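Local coordinates for Fdc1 (Candida dubliniensis, PDB 4ZAD), which probably catalyses the reversible decarboxylation of ferulic, coumaric and cinnamic acids to their vinyl derivatives, using a prenylated flavin cofactor together with manganese, at residues 179-182 with 188-191; 203-208 with 212-217; 161-166 with 303-308. All coordinates share one frame; numbering follows the deposited sequence.

Contact 1 of 3, residues 179-182 with 188-191; sequences RGMV and ITGL. With 4LU (1-deoxy-5-O-phosphono-1-(3,3,4,5-tetramethyl-9,11-dioxo-2,3,8,9,10,11-hexahydro-7H-quinolino[1,8-fg]pteridin-12-ium-7-y l)-D-ribitol), chain E.
Arg-179 and Leu-191 meet beside the prenylated flavin, the leucine lying over one face of the guanidinium group. CD1 of Leu-191 stands 3.8 Å above the guanidinium plane, over its centre, while CG of the same leucine comes within 3.8 Å of Arg-179 NE. The arginine reaches this position because its CG sits between the backbone N and the carbonyl carbon (chi1 77°) and the chain then runs extended to NE. Both residues also touch the cofactor: the backbone N of Arg-179 donates a hydrogen bond of 3.0 Å to flavin O4, and Leu-191 CD1 packs 3.5 Å from the same oxygen. NH2 of Arg-179 makes a salt bridge to Glu-284, and NH1 a long, weak ion pair to Glu-289, the probable proton donor.

Farther from the flavin, Met-181 and Thr-189 form an antiparallel hydrogen-bonded pair, Met-181 N to Thr-189 O at 2.7 Å and Thr-189 N to Met-181 O at 2.9 Å. Their side chains lie side by side and point the same way, CG of the methionine against CG2 of the threonine at 4.0 Å. Between the two regions the backbones approach to 4.1 Å between Gly-180 CA and Gly-190 CA. A water donates to both Arg-179 O and Leu-191 O, linking the two backbones beyond the end of the paired strands. Strand 187-189 of the hairpin pairs antiparallel with strand 300-312, where Thr-189 OG1 hydrogen-bonds Pro-303 O, and Thr-189 also touches strand 280-284.

Contact 2 of 3, residues 203-208 with 212-217; sequences DAWVAA and DKIPFA
Trp-205, in the last turn of helix 197-207, faces the start of strand 214-220, with 6.6 Å between its CA and that of Ile-214. No hydrogen bond joins the two segments. The helix ends just before Ala-208, whose N has weak bonds to Ala-204 O and Trp-205 O.

The contact is carried by one face of the indole. CG2 of Ile-214 sits over the five-membered ring, 3.7 Å from its centroid and 11° off the normal, and CD of Pro-215 covers the six-membered ring of Trp-205 at 3.8 Å from the centroid, a CH-pi contact each. A chi1 of -47° sets Ile-214 CG1 beside the backbone N, 3.7 Å from Trp-205 CB, and leaves CG2 anti to that N, over the ring. The proline crosses the indole at about a right angle, its CD 3.4 Å from CH2 of Trp-205. NE1 of Trp-205 donates to Gln-166 O on strand 162-166, which helps to fix the rotation of the ring.

This is helix-to-strand packing within the Rift-related, flavin-binding part of a UbiD-family enzyme: Trp-205 packs the helix's C-terminal turn against the start of strand 214-220, its side chain about 14 Å from the manganese ion.

Contact 3 of 3, residues 161-166 with 303-308; sequences GMWVLQ and PLYRVN
Within the antiparallel sheet of the Rift-related domain, strands 162-166 and 300-312 do not pair directly but send an aromatic side chain each into the interior between them. Trp-163 and Tyr-305 approach from opposite directions, bridging a backbone separation of 10.6 Å between their CA atoms. Their rings form an offset stack: the six-membered ring of Trp-163 and the ring of Tyr-305 have centroids 3.8 Å apart and planes inclined by 19°. CH2 of the tryptophan lies over the centre of the tyrosine ring, whereas CZ of Tyr-305 lies over the indole, displaced toward its rim. In both residues CG is anti to the carbonyl carbon (chi1 -63° for Trp-163 and -64° for Tyr-305), which carries each ring across to the other strand.

Phe-216 of strand 214-220 joins the cluster, edge-to-face with Tyr-305 and meeting Trp-163 with planes at about 65°. NE1 of Trp-163 donates to Ala-178 O, and Ala-178 is one of the flavin-binding residues.

No hydrogen bond crosses between the segments; the contact is aromatic stacking, probably mainly dispersion. The buried indole N-H is satisfied by a backbone carbonyl, and that bond probably limits the rotation of the indole while connecting this interior packing to the cofactor-binding loop.

In the fold
From the N terminus, strand 162-166 comes first and opens the long loop that contact 3 closes at residues 303-308, whose start is 137 residues after Gln-166. Contacts 1 and 2 both lie within that loop, one after the other: contact 1 closes the hairpin of strands 181-184 and 187-189, and contact 2 then joins helix 197-207 to strand 214-220. All three belong to the Rift-related domain and reach the same antiparallel sheet. Strand 187-189 lies next to strand 300-312, with Ile-188 O hydrogen-bonded to Tyr-305 N, which couples contacts 1 and 3. Strand 214-220 flanks strand 162-166 through Ala-217 O and Val-164 N, coupling contacts 2 and 3. Contacts 1 and 2 do not touch.

Contact 1 of 3, residues 179-182 with 188-191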
ATOM      1  N   ARG A 179     -10.351 -24.769   9.560  1.00 23.48           N
ATOM      2  CA  ARG A 179     -11.632 -24.677   8.907  1.00 24.15           C
ATOM      3  C   ARG A 179     -12.282 -26.025   8.899  1.00 24.62           C
ATOM      4  O   ARG A 179     -11.605 -27.048   9.084  1.00 24.71           O
ATOM      5  CB  ARG A 179     -11.484 -24.132   7.492  1.00 24.04           C
ATOM      6  CG  ARG A 179     -10.969 -25.105   6.487  1.00 25.31           C
ATOM      7  CD  ARG A 179     -10.843 -24.375   5.179  1.00 24.48           C
ATOM      8  NE  ARG A 179     -10.521 -25.223   4.049  1.00 23.79           N
ATOM      9  CZ  ARG A 179      -9.813 -24.816   2.998  1.00 24.83           C
ATOM     10  NH1 ARG A 179      -9.320 -23.582   2.955  1.00 27.52           N
ATOM     11  NH2 ARG A 179      -9.572 -25.640   1.983  1.00 24.67           N
ATOM     12  N   GLY A 180     -13.595 -26.010   8.705  1.00 25.23           N
ATOM     13  CA  GLY A 180     -14.384 -27.224   8.669  1.00 26.09           C
ATOM     14  C   GLY A 180     -15.690 -27.054   7.936  1.00 26.86           C
ATOM     15  O   GLY A 180     -16.416 -26.072   8.126  1.00 26.89           O
ATOM     16  N   MET A 181     -15.987 -27.999   7.065  1.00 27.44           N
ATOM     17  CA  MET A 181     -17.227 -27.954   6.338  1.00 28.18           C
ATOM     18  C   MET A 181     -18.040 -29.230   6.561  1.00 29.09           C
ATOM     19  O   MET A 181     -17.498 -30.299   6.840  1.00 29.12           O
ATOM     20  CB  MET A 181     -16.997 -27.675   4.842  1.00 28.31           C
ATOM     21  CG  MET A 181     -15.951 -28.513   4.138  1.00 28.10           C
ATOM     22  SD  MET A 181     -16.196 -28.483   2.340  1.00 29.46           S
ATOM     23  CE  MET A 181     -17.427 -29.799   2.116  1.00 25.61           C
ATOM     24  N   VAL A 182     -19.356 -29.099   6.440  1.00 29.98           N
ATOM     25  CA  VAL A 182     -20.244 -30.232   6.649  1.00 30.38           C
ATOM     26  C   VAL A 182     -20.043 -31.196   5.505  1.00 31.12           C
ATOM     27  O   VAL A 182     -20.081 -30.795   4.353  1.00 31.20           O
ATOM     28  CB  VAL A 182     -21.713 -29.806   6.683  1.00 30.47           C
ATOM     29  CG1 VAL A 182     -22.620 -31.041   6.913  1.00 31.09           C
ATOM     30  CG2 VAL A 182     -21.936 -28.744   7.769  1.00 28.61           C
ATOM     31  N   ILE A 188     -17.948 -33.739   9.639  1.00 29.57           N
ATOM     32  CA  ILE A 188     -17.281 -32.547   9.196  1.00 28.81           C
ATOM     33  C   ILE A 188     -15.914 -32.930   8.703  1.00 28.64           C
ATOM     34  O   ILE A 188     -15.256 -33.768   9.321  1.00 28.67           O
ATOM     35  CB  ILE A 188     -17.074 -31.572  10.380  1.00 28.89           C
ATOM     36  CG1 ILE A 188     -18.395 -31.139  10.989  1.00 27.48           C
ATOM     37  CG2 ILE A 188     -16.280 -30.352   9.941  1.00 28.26           C
ATOM     38  CD1 ILE A 188     -18.213 -30.387  12.261  1.00 28.01           C
ATOM     39  N   THR A 189     -15.486 -32.315   7.603  1.00 28.72           N
ATOM     40  CA  THR A 189     -14.100 -32.408   7.142  1.00 28.79           C
ATOM     41  C   THR A 189     -13.513 -31.016   7.068  1.00 28.96           C
ATOM     42  O   THR A 189     -14.218 -30.031   6.824  1.00 28.76           O
ATOM     43  CB  THR A 189     -13.939 -33.067   5.729  1.00 29.06           C
ATOM     44  OG1 THR A 189     -12.542 -33.105   5.385  1.00 29.87           O
ATOM     45  CG2 THR A 189     -14.671 -32.288   4.642  1.00 27.33           C
ATOM     46  N   GLY A 190     -12.210 -30.940   7.272  1.00 29.11           N
ATOM     47  CA  GLY A 190     -11.515 -29.683   7.209  1.00 28.91           C
ATOM     48  C   GLY A 190     -10.062 -29.947   6.984  1.00 29.36           C
ATOM     49  O   GLY A 190      -9.633 -31.091   6.976  1.00 29.74           O
ATOM     50  N   LEU A 191      -9.301 -28.875   6.795  1.00 29.94           N
ATOM     51  CA  LEU A 191      -7.848 -28.948   6.678  1.00 29.58           C
ATOM     52  C   LEU A 191      -7.146 -29.489   7.919  1.00 29.35           C
ATOM     53  O   LEU A 191      -7.457 -29.102   9.055  1.00 29.63           O
ATOM     54  CB  LEU A 191      -7.272 -27.552   6.432  1.00 30.02           C
ATOM     55  CG  LEU A 191      -7.261 -26.971   5.029  1.00 30.83           C
ATOM     56  CD1 LEU A 191      -6.675 -25.571   5.169  1.00 33.36           C
ATOM     57  CD2 LEU A 191      -6.421 -27.814   4.112  1.00 31.55           C
TER
HETATM   58  C9  4LU E 603      -7.144 -18.924  11.831  1.00 25.48           C
HETATM   59  C8  4LU E 603      -8.331 -18.241  12.124  1.00 23.73           C
HETATM   60  C7  4LU E 603      -9.499 -18.487  11.387  1.00 23.50           C
HETATM   61  C10 4LU E 603      -6.148 -22.120  10.281  1.00 31.52           C
HETATM   62  C6  4LU E 603      -9.414 -19.432  10.236  1.00 26.69           C
HETATM   63  N3  4LU E 603      -6.290 -24.448   8.860  1.00 35.70           N
HETATM   64  C2  4LU E 603      -5.286 -24.260   9.724  1.00 33.13           C
HETATM   65  C13 4LU E 603     -11.455 -20.645  10.294  1.00 29.97           C
HETATM   66  C5  4LU E 603     -10.596 -19.753   9.429  1.00 29.47           C
HETATM   67  C1  4LU E 603      -9.037 -21.256   8.158  1.00 31.33           C
HETATM   68  O2  4LU E 603      -4.466 -25.178   9.851  1.00 30.21           O
HETATM   69  N1  4LU E 603      -5.211 -23.104  10.428  1.00 33.42           N
HETATM   70  C4  4LU E 603      -7.234 -23.504   8.659  1.00 34.33           C
HETATM   71  O4  4LU E 603      -8.113 -23.818   7.821  1.00 35.46           O
HETATM   72  C4A 4LU E 603      -7.191 -22.315   9.349  1.00 31.85           C
HETATM   73  N5  4LU E 603      -8.017 -21.030   8.936  1.00 30.35           N
HETATM   74  C3  4LU E 603     -10.286 -20.677   8.351  1.00 31.29           C
HETATM   75  C12 4LU E 603     -11.420 -18.543   8.999  1.00 25.41           C
HETATM   76  C5A 4LU E 603      -8.112 -20.089   9.947  1.00 26.84           C
HETATM   77  C7M 4LU E 603     -10.805 -17.797  11.680  1.00 18.57           C
HETATM   78  C8M 4LU E 603      -8.297 -17.286  13.288  1.00 19.71           C
HETATM   79  C9A 4LU E 603      -7.056 -19.950  10.877  1.00 26.54           C
HETATM   80  N10 4LU E 603      -6.058 -20.977  11.016  1.00 26.88           N
HETATM   81  C1' 4LU E 603      -4.692 -20.648  11.448  1.00 25.72           C
HETATM   82  C2' 4LU E 603      -4.445 -21.337  12.789  1.00 23.97           C
HETATM   83  O2' 4LU E 603      -5.572 -21.081  13.651  1.00 25.48           O
HETATM   84  C3' 4LU E 603      -3.133 -20.887  13.446  1.00 22.32           C
HETATM   85  O3' 4LU E 603      -2.015 -21.266  12.615  1.00 19.77           O
HETATM   86  C4' 4LU E 603      -2.948 -21.485  14.857  1.00 20.41           C
HETATM   87  O4' 4LU E 603      -1.589 -21.312  15.271  1.00 16.95           O
HETATM   88  C5' 4LU E 603      -3.247 -22.994  14.882  1.00 20.03           C
HETATM   89  O5' 4LU E 603      -3.033 -23.594  16.143  1.00 15.72           O
HETATM   90  P   4LU E 603      -1.768 -24.492  16.483  1.00 19.83           P
HETATM   91  O2P 4LU E 603      -2.229 -25.005  17.846  1.00 13.58           O
HETATM   92  O3P 4LU E 603      -0.600 -23.482  16.459  1.00 16.03           O
HETATM   93  O1P 4LU E 603      -1.671 -25.528  15.383  1.00 15.88           O
HETATM   94  O   HOH W   1      -9.939 -29.208  10.004  1.00 32.46           O

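Contact 2 of 3, residues 203-208 with 212-217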
ATOM      1  N   ASP A 203      -1.067 -37.113  14.291  1.00 24.83           N
ATOM      2  CA  ASP A 203       0.051 -37.911  13.764  1.00 25.89           C
ATOM      3  C   ASP A 203       0.477 -38.906  14.836  1.00 26.80           C
ATOM      4  O   ASP A 203       1.011 -39.949  14.515  1.00 26.43           O
ATOM      5  CB  ASP A 203       1.311 -37.077  13.437  1.00 26.03           C
ATOM      6  CG  ASP A 203       1.354 -36.519  12.013  1.00 26.98           C
ATOM      7  OD1 ASP A 203       0.532 -36.873  11.172  1.00 23.20           O
ATOM      8  OD2 ASP A 203       2.248 -35.671  11.741  1.00 32.07           O
ATOM      9  N   ALA A 204       0.280 -38.534  16.103  1.00 27.64           N
ATOM     10  CA  ALA A 204       0.691 -39.355  17.231  1.00 27.99           C
ATOM     11  C   ALA A 204      -0.262 -40.533  17.370  1.00 28.35           C
ATOM     12  O   ALA A 204       0.161 -41.655  17.699  1.00 29.62           O
ATOM     13  CB  ALA A 204       0.735 -38.538  18.514  1.00 27.12           C
ATOM     14  N   TRP A 205      -1.539 -40.289  17.119  1.00 27.99           N
ATOM     15  CA  TRP A 205      -2.516 -41.348  17.189  1.00 27.99           C
ATOM     16  C   TRP A 205      -2.320 -42.319  16.052  1.00 27.97           C
ATOM     17  O   TRP A 205      -2.570 -43.507  16.197  1.00 28.30           O
ATOM     18  CB  TRP A 205      -3.920 -40.782  17.177  1.00 27.85           C
ATOM     19  CG  TRP A 205      -4.313 -40.151  18.502  1.00 29.56           C
ATOM     20  CD1 TRP A 205      -3.990 -38.907  18.937  1.00 29.93           C
ATOM     21  CD2 TRP A 205      -5.115 -40.737  19.539  1.00 30.98           C
ATOM     22  NE1 TRP A 205      -4.543 -38.673  20.174  1.00 31.44           N
ATOM     23  CE2 TRP A 205      -5.248 -39.775  20.559  1.00 31.17           C
ATOM     24  CE3 TRP A 205      -5.738 -41.975  19.696  1.00 31.65           C
ATOM     25  CZ2 TRP A 205      -5.948 -40.013  21.721  1.00 32.32           C
ATOM     26  CZ3 TRP A 205      -6.441 -42.222  20.847  1.00 33.47           C
ATOM     27  CH2 TRP A 205      -6.539 -41.245  21.859  1.00 34.08           C
ATOM     28  N   VAL A 206      -1.853 -41.797  14.926  1.00 28.49           N
ATOM     29  CA  VAL A 206      -1.513 -42.606  13.772  1.00 28.46           C
ATOM     30  C   VAL A 206      -0.294 -43.469  14.092  1.00 28.75           C
ATOM     31  O   VAL A 206      -0.309 -44.697  13.874  1.00 28.57           O
ATOM     32  CB  VAL A 206      -1.288 -41.733  12.498  1.00 28.78           C
ATOM     33  CG1 VAL A 206      -0.780 -42.612  11.321  1.00 28.61           C
ATOM     34  CG2 VAL A 206      -2.601 -41.057  12.079  1.00 27.95           C
ATOM     35  N   ALA A 207       0.736 -42.851  14.660  1.00 28.60           N
ATOM     36  CA  ALA A 207       1.958 -43.571  14.962  1.00 29.13           C
ATOM     37  C   ALA A 207       1.676 -44.789  15.873  1.00 29.79           C
ATOM     38  O   ALA A 207       2.400 -45.783  15.819  1.00 30.38           O
ATOM     39  CB  ALA A 207       3.008 -42.655  15.565  1.00 28.36           C
ATOM     40  N   ALA A 208       0.597 -44.750  16.643  1.00 30.11           N
ATOM     41  CA  ALA A 208       0.274 -45.836  17.537  1.00 30.54           C
ATOM     42  C   ALA A 208      -0.856 -46.724  16.995  1.00 31.26           C
ATOM     43  O   ALA A 208      -1.500 -47.491  17.741  1.00 31.41           O
ATOM     44  CB  ALA A 208      -0.104 -45.255  18.870  1.00 30.74           C
ATOM     45  N   ASP A 212      -7.939 -44.022  13.495  1.00 34.60           N
ATOM     46  CA  ASP A 212      -9.349 -43.957  13.104  1.00 34.85           C
ATOM     47  C   ASP A 212     -10.251 -43.452  14.218  1.00 34.25           C
ATOM     48  O   ASP A 212     -11.371 -43.034  13.975  1.00 33.68           O
ATOM     49  CB  ASP A 212      -9.855 -45.312  12.539  1.00 35.39           C
ATOM     50  CG  ASP A 212      -9.979 -46.407  13.588  1.00 36.07           C
ATOM     51  OD1 ASP A 212      -9.048 -46.585  14.421  1.00 36.31           O
ATOM     52  OD2 ASP A 212     -11.021 -47.109  13.552  1.00 39.32           O
ATOM     53  N   LYS A 213      -9.753 -43.473  15.443  1.00 34.74           N
ATOM     54  CA  LYS A 213     -10.584 -43.139  16.603  1.00 35.03           C
ATOM     55  C   LYS A 213      -9.841 -42.189  17.550  1.00 33.53           C
ATOM     56  O   LYS A 213      -9.526 -42.526  18.699  1.00 33.35           O
ATOM     57  CB  LYS A 213     -11.134 -44.451  17.262  1.00 35.87           C
ATOM     58  CG  LYS A 213     -12.560 -44.850  16.695  1.00 38.04           C
ATOM     59  CD  LYS A 213     -12.823 -46.363  16.467  1.00 41.01           C
ATOM     60  CE  LYS A 213     -13.748 -46.986  17.539  1.00 41.94           C
ATOM     61  NZ  LYS A 213     -15.204 -46.940  17.221  1.00 42.64           N
ATOM     62  N   ILE A 214      -9.563 -40.998  17.004  1.00 32.34           N
ATOM     63  CA  ILE A 214      -8.910 -39.867  17.718  1.00 31.26           C
ATOM     64  C   ILE A 214     -10.006 -38.988  18.340  1.00 30.65           C
ATOM     65  O   ILE A 214     -10.812 -38.379  17.621  1.00 30.70           O
ATOM     66  CB  ILE A 214      -8.068 -38.952  16.755  1.00 30.94           C
ATOM     67  CG1 ILE A 214      -7.172 -39.769  15.822  1.00 31.50           C
ATOM     68  CG2 ILE A 214      -7.244 -37.957  17.532  1.00 30.03           C
ATOM     69  CD1 ILE A 214      -6.929 -39.148  14.409  1.00 28.95           C
ATOM     70  N   PRO A 215     -10.071 -38.929  19.674  1.00 29.93           N
ATOM     71  CA  PRO A 215     -11.080 -38.085  20.292  1.00 29.07           C
ATOM     72  C   PRO A 215     -10.894 -36.600  19.964  1.00 29.02           C
ATOM     73  O   PRO A 215      -9.752 -36.093  19.971  1.00 28.18           O
ATOM     74  CB  PRO A 215     -10.830 -38.308  21.783  1.00 28.51           C
ATOM     75  CG  PRO A 215     -10.333 -39.655  21.863  1.00 28.87           C
ATOM     76  CD  PRO A 215      -9.432 -39.797  20.675  1.00 30.12           C
ATOM     77  N   PHE A 216     -12.021 -35.931  19.703  1.00 28.39           N
ATOM     78  CA  PHE A 216     -12.051 -34.506  19.488  1.00 27.92           C
ATOM     79  C   PHE A 216     -13.272 -33.857  20.115  1.00 27.26           C
ATOM     80  O   PHE A 216     -14.300 -34.487  20.269  1.00 26.72           O
ATOM     81  CB  PHE A 216     -11.990 -34.177  17.989  1.00 27.87           C
ATOM     82  CG  PHE A 216     -13.326 -34.134  17.312  1.00 27.75           C
ATOM     83  CD1 PHE A 216     -14.073 -32.971  17.296  1.00 28.32           C
ATOM     84  CD2 PHE A 216     -13.823 -35.242  16.664  1.00 28.44           C
ATOM     85  CE1 PHE A 216     -15.308 -32.921  16.650  1.00 28.43           C
ATOM     86  CE2 PHE A 216     -15.054 -35.205  16.031  1.00 28.15           C
ATOM     87  CZ  PHE A 216     -15.789 -34.042  16.010  1.00 28.00           C
ATOM     88  N   ALA A 217     -13.121 -32.581  20.474  1.00 26.76           N
ATOM     89  CA  ALA A 217     -14.252 -31.684  20.719  1.00 26.33           C
ATOM     90  C   ALA A 217     -14.059 -30.485  19.804  1.00 26.00           C
ATOM     91  O   ALA A 217     -12.945 -30.158  19.426  1.00 27.66           O
ATOM     92  CB  ALA A 217     -14.352 -31.242  22.190  1.00 25.80           C
TER

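Contact 3 of 3, residues 161-166 with 303-308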
ATOM      1  N   GLY A 161     -14.646 -21.655  15.844  1.00 23.72           N
ATOM      2  CA  GLY A 161     -14.697 -22.469  17.020  1.00 23.17           C
ATOM      3  C   GLY A 161     -13.364 -23.153  17.094  1.00 23.67           C
ATOM      4  O   GLY A 161     -12.510 -22.965  16.205  1.00 22.19           O
ATOM      5  N   MET A 162     -13.234 -24.009  18.111  1.00 24.06           N
ATOM      6  CA  MET A 162     -11.935 -24.484  18.598  1.00 24.19           C
ATOM      7  C   MET A 162     -11.880 -25.995  18.619  1.00 23.86           C
ATOM      8  O   MET A 162     -12.761 -26.625  19.169  1.00 23.70           O
ATOM      9  CB  MET A 162     -11.781 -23.954  20.014  1.00 24.02           C
ATOM     10  CG  MET A 162     -10.558 -24.338  20.766  1.00 23.61           C
ATOM     11  SD  MET A 162     -10.560 -23.509  22.395  1.00 23.59           S
ATOM     12  CE  MET A 162     -11.542 -24.611  23.413  1.00 21.97           C
ATOM     13  N   TRP A 163     -10.834 -26.573  18.031  1.00 23.82           N
ATOM     14  CA  TRP A 163     -10.679 -28.028  18.037  1.00 23.00           C
ATOM     15  C   TRP A 163      -9.847 -28.307  19.234  1.00 22.78           C
ATOM     16  O   TRP A 163      -8.827 -27.651  19.424  1.00 20.54           O
ATOM     17  CB  TRP A 163      -9.921 -28.564  16.816  1.00 23.21           C
ATOM     18  CG  TRP A 163     -10.550 -28.349  15.486  1.00 22.30           C
ATOM     19  CD1 TRP A 163     -10.217 -27.412  14.576  1.00 23.26           C
ATOM     20  CD2 TRP A 163     -11.608 -29.111  14.911  1.00 23.60           C
ATOM     21  NE1 TRP A 163     -11.016 -27.521  13.468  1.00 22.99           N
ATOM     22  CE2 TRP A 163     -11.881 -28.564  13.655  1.00 23.24           C
ATOM     23  CE3 TRP A 163     -12.377 -30.175  15.358  1.00 24.90           C
ATOM     24  CZ2 TRP A 163     -12.860 -29.071  12.825  1.00 24.74           C
ATOM     25  CZ3 TRP A 163     -13.367 -30.660  14.539  1.00 26.89           C
ATOM     26  CH2 TRP A 163     -13.597 -30.114  13.287  1.00 26.60           C
ATOM     27  N   VAL A 164     -10.300 -29.287  20.018  1.00 22.82           N
ATOM     28  CA  VAL A 164      -9.596 -29.775  21.170  1.00 23.01           C
ATOM     29  C   VAL A 164      -9.151 -31.171  20.827  1.00 24.51           C
ATOM     30  O   VAL A 164     -10.003 -32.047  20.627  1.00 25.55           O
ATOM     31  CB  VAL A 164     -10.551 -29.827  22.383  1.00 23.43           C
ATOM     32  CG1 VAL A 164      -9.829 -30.367  23.656  1.00 20.52           C
ATOM     33  CG2 VAL A 164     -11.216 -28.455  22.608  1.00 20.75           C
ATOM     34  N   LEU A 165      -7.834 -31.371  20.709  1.00 25.52           N
ATOM     35  CA  LEU A 165      -7.238 -32.684  20.478  1.00 26.25           C
ATOM     36  C   LEU A 165      -6.175 -32.867  21.533  1.00 27.37           C
ATOM     37  O   LEU A 165      -5.497 -31.912  21.893  1.00 27.57           O
ATOM     38  CB  LEU A 165      -6.622 -32.783  19.068  1.00 26.66           C
ATOM     39  CG  LEU A 165      -7.439 -33.358  17.874  1.00 28.19           C
ATOM     40  CD1 LEU A 165      -8.947 -33.155  18.004  1.00 30.68           C
ATOM     41  CD2 LEU A 165      -7.010 -32.765  16.532  1.00 28.86           C
ATOM     42  N   GLN A 166      -6.051 -34.098  22.038  1.00 28.51           N
ATOM     43  CA  GLN A 166      -5.072 -34.477  23.066  1.00 28.33           C
ATOM     44  C   GLN A 166      -4.213 -35.648  22.580  1.00 28.59           C
ATOM     45  O   GLN A 166      -4.714 -36.549  21.921  1.00 29.70           O
ATOM     46  CB  GLN A 166      -5.830 -34.899  24.314  1.00 28.35           C
ATOM     47  CG  GLN A 166      -4.966 -35.193  25.549  1.00 28.15           C
ATOM     48  CD  GLN A 166      -5.816 -35.606  26.730  1.00 29.19           C
ATOM     49  OE1 GLN A 166      -6.197 -36.785  26.872  1.00 30.58           O
ATOM     50  NE2 GLN A 166      -6.136 -34.641  27.580  1.00 25.72           N
ATOM     51  N   PRO A 303      -9.084 -35.478   6.012  1.00 26.82           N
ATOM     52  CA  PRO A 303      -9.645 -36.415   6.999  1.00 26.65           C
ATOM     53  C   PRO A 303     -11.069 -36.072   7.435  1.00 26.70           C
ATOM     54  O   PRO A 303     -11.586 -35.007   7.078  1.00 26.53           O
ATOM     55  CB  PRO A 303      -8.668 -36.332   8.193  1.00 26.29           C
ATOM     56  CG  PRO A 303      -7.674 -35.406   7.881  1.00 26.26           C
ATOM     57  CD  PRO A 303      -7.762 -34.988   6.433  1.00 26.92           C
ATOM     58  N   LEU A 304     -11.686 -36.967   8.197  1.00 26.08           N
ATOM     59  CA  LEU A 304     -13.110 -36.840   8.508  1.00 26.95           C
ATOM     60  C   LEU A 304     -13.354 -36.900   9.972  1.00 26.69           C
ATOM     61  O   LEU A 304     -12.932 -37.866  10.613  1.00 26.89           O
ATOM     62  CB  LEU A 304     -13.928 -37.970   7.863  1.00 26.96           C
ATOM     63  CG  LEU A 304     -15.439 -37.828   7.969  1.00 27.90           C
ATOM     64  CD1 LEU A 304     -15.935 -36.501   7.323  1.00 26.43           C
ATOM     65  CD2 LEU A 304     -16.114 -39.048   7.311  1.00 28.90           C
ATOM     66  N   TYR A 305     -14.047 -35.878  10.480  1.00 26.82           N
ATOM     67  CA  TYR A 305     -14.420 -35.795  11.879  1.00 27.20           C
ATOM     68  C   TYR A 305     -15.829 -36.303  11.994  1.00 27.79           C
ATOM     69  O   TYR A 305     -16.747 -35.707  11.424  1.00 28.69           O
ATOM     70  CB  TYR A 305     -14.409 -34.355  12.378  1.00 26.88           C
ATOM     71  CG  TYR A 305     -13.083 -33.633  12.383  1.00 25.96           C
ATOM     72  CD1 TYR A 305     -12.592 -33.049  11.239  1.00 25.15           C
ATOM     73  CD2 TYR A 305     -12.361 -33.455  13.568  1.00 26.63           C
ATOM     74  CE1 TYR A 305     -11.409 -32.344  11.242  1.00 24.75           C
ATOM     75  CE2 TYR A 305     -11.158 -32.743  13.583  1.00 25.11           C
ATOM     76  CZ  TYR A 305     -10.702 -32.186  12.412  1.00 26.56           C
ATOM     77  OH  TYR A 305      -9.520 -31.467  12.393  1.00 30.48           O
ATOM     78  N   ARG A 306     -16.009 -37.381  12.741  1.00 28.17           N
ATOM     79  CA  ARG A 306     -17.304 -38.006  12.887  1.00 28.20           C
ATOM     80  C   ARG A 306     -17.828 -37.523  14.180  1.00 28.45           C
ATOM     81  O   ARG A 306     -17.264 -37.835  15.207  1.00 28.53           O
ATOM     82  CB  ARG A 306     -17.170 -39.515  12.926  1.00 28.09           C
ATOM     83  CG  ARG A 306     -16.345 -40.103  11.751  1.00 30.43           C
ATOM     84  CD  ARG A 306     -16.336 -41.680  11.772  1.00 32.02           C
ATOM     85  NE  ARG A 306     -15.669 -42.224  10.600  1.00 32.40           N
ATOM     86  CZ  ARG A 306     -16.241 -42.378   9.403  1.00 34.78           C
ATOM     87  NH1 ARG A 306     -17.527 -42.030   9.209  1.00 33.00           N
ATOM     88  NH2 ARG A 306     -15.514 -42.874   8.383  1.00 35.03           N
ATOM     89  N   VAL A 307     -18.912 -36.753  14.138  1.00 29.58           N
ATOM     90  CA  VAL A 307     -19.550 -36.172  15.347  1.00 29.61           C
ATOM     91  C   VAL A 307     -20.539 -37.179  15.947  1.00 30.68           C
ATOM     92  O   VAL A 307     -21.453 -37.600  15.263  1.00 32.09           O
ATOM     93  CB  VAL A 307     -20.318 -34.873  14.952  1.00 29.50           C
ATOM     94  CG1 VAL A 307     -21.038 -34.241  16.133  1.00 28.91           C
ATOM     95  CG2 VAL A 307     -19.371 -33.891  14.292  1.00 26.89           C
ATOM     96  N   ASN A 308     -20.342 -37.569  17.204  1.00 31.51           N
ATOM     97  CA  ASN A 308     -21.233 -38.471  17.924  1.00 32.06           C
ATOM     98  C   ASN A 308     -22.157 -37.752  18.910  1.00 32.31           C
ATOM     99  O   ASN A 308     -23.117 -38.332  19.370  1.00 33.41           O
ATOM    100  CB  ASN A 308     -20.441 -39.518  18.759  1.00 32.61           C
ATOM    101  CG  ASN A 308     -19.465 -40.408  17.929  1.00 33.48           C
ATOM    102  OD1 ASN A 308     -18.437 -40.869  18.485  1.00 34.01           O
ATOM    103  ND2 ASN A 308     -19.775 -40.661  16.638  1.00 30.50           N
TER